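Local coordinates for sporozoite surface protein 2 (Plasmodium vivax, PDB 4HQO), which serves as the sporozoite surface receptor for gliding motility, binding a metal ion through its von Willebrand factor type A domain, at residues L21-D26 / I130-G135. The protein carries 4 engineered substitutions. Sequence-based numbering, arbitrary orientation.
Sequences LYLLVD and ILMTDG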
loop_
_atom_site.group_PDB
_atom_site.type_symbol
_atom_site.label_atom_id
_atom_site.label_comp_id
_atom_site.label_asym_id
_atom_site.label_seq_id
_atom_site.Cartn_x
_atom_site.Cartn_y
_atom_site.Cartn_z
ATOM N N LEU A 21 0.317 2.679 4.542
ATOM C CA LEU A 21 -0.511 2.798 5.736
ATOM C C LEU A 21 -0.881 4.259 5.964
ATOM O O LEU A 21 -0.023 5.093 6.221
ATOM C CB LEU A 21 0.240 2.235 6.941
ATOM C CG LEU A 21 -0.540 1.860 8.209
ATOM C CD1 LEU A 21 0.313 0.930 9.069
ATOM C CD2 LEU A 21 -0.912 3.080 9.010
ATOM N N TYR A 22 -2.170 4.549 5.857
ATOM C CA TYR A 22 -2.673 5.909 5.945
ATOM C C TYR A 22 -3.244 6.093 7.340
ATOM O O TYR A 22 -4.287 5.541 7.666
ATOM C CB TYR A 22 -3.755 6.139 4.880
ATOM C CG TYR A 22 -3.305 5.808 3.468
ATOM C CD1 TYR A 22 -3.471 4.529 2.947
ATOM C CD2 TYR A 22 -2.722 6.777 2.655
ATOM C CE1 TYR A 22 -3.065 4.224 1.655
ATOM C CE2 TYR A 22 -2.310 6.480 1.364
ATOM C CZ TYR A 22 -2.485 5.200 0.868
ATOM O OH TYR A 22 -2.069 4.891 -0.413
ATOM N N LEU A 23 -2.531 6.835 8.177
ATOM C CA LEU A 23 -2.948 7.045 9.556
ATOM C C LEU A 23 -3.682 8.376 9.654
ATOM O O LEU A 23 -3.075 9.443 9.496
ATOM C CB LEU A 23 -1.730 7.026 10.480
ATOM C CG LEU A 23 -1.917 7.182 11.989
ATOM C CD1 LEU A 23 -3.012 6.268 12.508
ATOM C CD2 LEU A 23 -0.598 6.885 12.700
ATOM N N LEU A 24 -4.990 8.307 9.893
ATOM C CA LEU A 24 -5.845 9.501 9.915
ATOM C C LEU A 24 -6.228 9.780 11.364
ATOM O O LEU A 24 -6.912 8.972 12.005
ATOM C CB LEU A 24 -7.103 9.281 9.080
ATOM C CG LEU A 24 -6.936 8.696 7.669
ATOM C CD1 LEU A 24 -8.299 8.594 6.944
ATOM C CD2 LEU A 24 -5.958 9.525 6.857
ATOM N N VAL A 25 -5.760 10.907 11.887
ATOM C CA VAL A 25 -5.888 11.188 13.315
ATOM C C VAL A 25 -6.876 12.328 13.568
ATOM O O VAL A 25 -6.723 13.433 13.040
ATOM C CB VAL A 25 -4.515 11.513 13.963
ATOM C CG1 VAL A 25 -4.674 11.760 15.457
ATOM C CG2 VAL A 25 -3.518 10.374 13.714
ATOM N N ASP A 26 -7.905 12.038 14.355
ATOM C CA ASP A 26 -8.918 13.027 14.728
ATOM C C ASP A 26 -8.321 14.000 15.754
ATOM O O ASP A 26 -8.010 13.598 16.874
ATOM C CB ASP A 26 -10.102 12.281 15.347
ATOM C CG ASP A 26 -11.342 13.147 15.539
ATOM O OD1 ASP A 26 -11.231 14.390 15.688
ATOM O OD2 ASP A 26 -12.444 12.548 15.568
ATOM N N ILE A 130 -5.798 3.433 8.854
ATOM C CA ILE A 130 -6.123 3.386 10.271
ATOM C C ILE A 130 -6.786 4.705 10.647
ATOM O O ILE A 130 -6.170 5.765 10.563
ATOM C CB ILE A 130 -4.878 3.125 11.134
ATOM C CG1 ILE A 130 -4.280 1.759 10.790
ATOM C CG2 ILE A 130 -5.229 3.191 12.613
ATOM C CD1 ILE A 130 -3.083 1.399 11.645
ATOM N N LEU A 131 -8.058 4.633 11.027
ATOM C CA LEU A 131 -8.831 5.824 11.360
ATOM C C LEU A 131 -8.997 5.930 12.874
ATOM O O LEU A 131 -9.668 5.099 13.488
ATOM C CB LEU A 131 -10.201 5.772 10.665
ATOM C CG LEU A 131 -11.189 6.903 10.967
ATOM C CD1 LEU A 131 -10.683 8.244 10.436
ATOM C CD2 LEU A 131 -12.568 6.556 10.383
ATOM N N MET A 132 -8.370 6.941 13.477
ATOM C CA MET A 132 -8.470 7.145 14.922
ATOM C C MET A 132 -9.442 8.273 15.208
ATOM O O MET A 132 -9.156 9.423 14.879
ATOM C CB MET A 132 -7.105 7.500 15.520
ATOM C CG MET A 132 -6.103 6.382 15.490
ATOM S SD MET A 132 -4.483 6.907 16.080
ATOM C CE MET A 132 -4.898 7.607 17.645
ATOM N N THR A 133 -10.573 7.958 15.838
ATOM C CA THR A 133 -11.625 8.956 16.023
ATOM C C THR A 133 -12.573 8.608 17.179
ATOM O O THR A 133 -12.620 7.461 17.622
ATOM C CB THR A 133 -12.429 9.132 14.711
ATOM O OG1 THR A 133 -13.385 10.194 14.848
ATOM C CG2 THR A 133 -13.149 7.827 14.347
ATOM N N ASP A 134 -13.305 9.609 17.675
ATOM C CA ASP A 134 -14.420 9.371 18.593
ATOM C C ASP A 134 -15.724 9.110 17.829
ATOM O O ASP A 134 -16.763 8.840 18.420
ATOM C CB ASP A 134 -14.609 10.538 19.575
ATOM C CG ASP A 134 -15.013 11.838 18.889
ATOM O OD1 ASP A 134 -15.194 11.865 17.645
ATOM O OD2 ASP A 134 -15.158 12.845 19.613
ATOM N N GLY A 135 -15.666 9.224 16.511
ATOM C CA GLY A 135 -16.788 8.823 15.684
ATOM C C GLY A 135 -17.912 9.838 15.592
ATOM O O GLY A 135 -19.077 9.458 15.485
HETATM O O HOH W 1 -14.673 14.125 16.286
#
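Segments 21-26 and 130-133 pair as neighbouring parallel strands, their axes 4.9 Å apart and running within 8° of parallel. Leu23, Leu24 and Val25 stand level with Ile130, Leu131 and Met132. Four backbone hydrogen bonds alternate between the strands: Ile130 N to Tyr22 O, Leu24 N to Ile130 O, Met132 N to Leu24 O and Asp26 N to Met132 O. The middle two are nearly straight.

Side chains alternate between the two faces. On one, Leu21 CD2 meets Ile130 CD1 at 3.8 Å, while Leu23, with CG anti to its backbone N (chi1 -178°), brings CD1 to 3.8 Å from Ile130 CG2 and 3.9 Å from Met132 SD. Helix 33-49 packs on this face through Leu44. On the other, Leu24 CB touches Leu131 CD1 at 4.0 Å, beneath helix 105-117.

Helices on both faces of a mainly parallel central sheet identify the Rossmann-like fold of the von Willebrand A domain, whose metal site lies at the C-terminal ends of these strands. There Thr133 OG1 donates to the anti lone pair of Asp26 OD2 (2.6 Å) and accepts from Gly135 N (3.0 Å), closing an ST turn. A water bridges Asp26 OD2 and Asp134 OD1; the two carboxylate planes stand 85° apart. Asp26 OD1 and Asp134 OD2 hydrogen-bond to Ser28 OG and Ser30 OG, which with Thr103 form the magnesium site, consistent with second-shell roles for both aspartates.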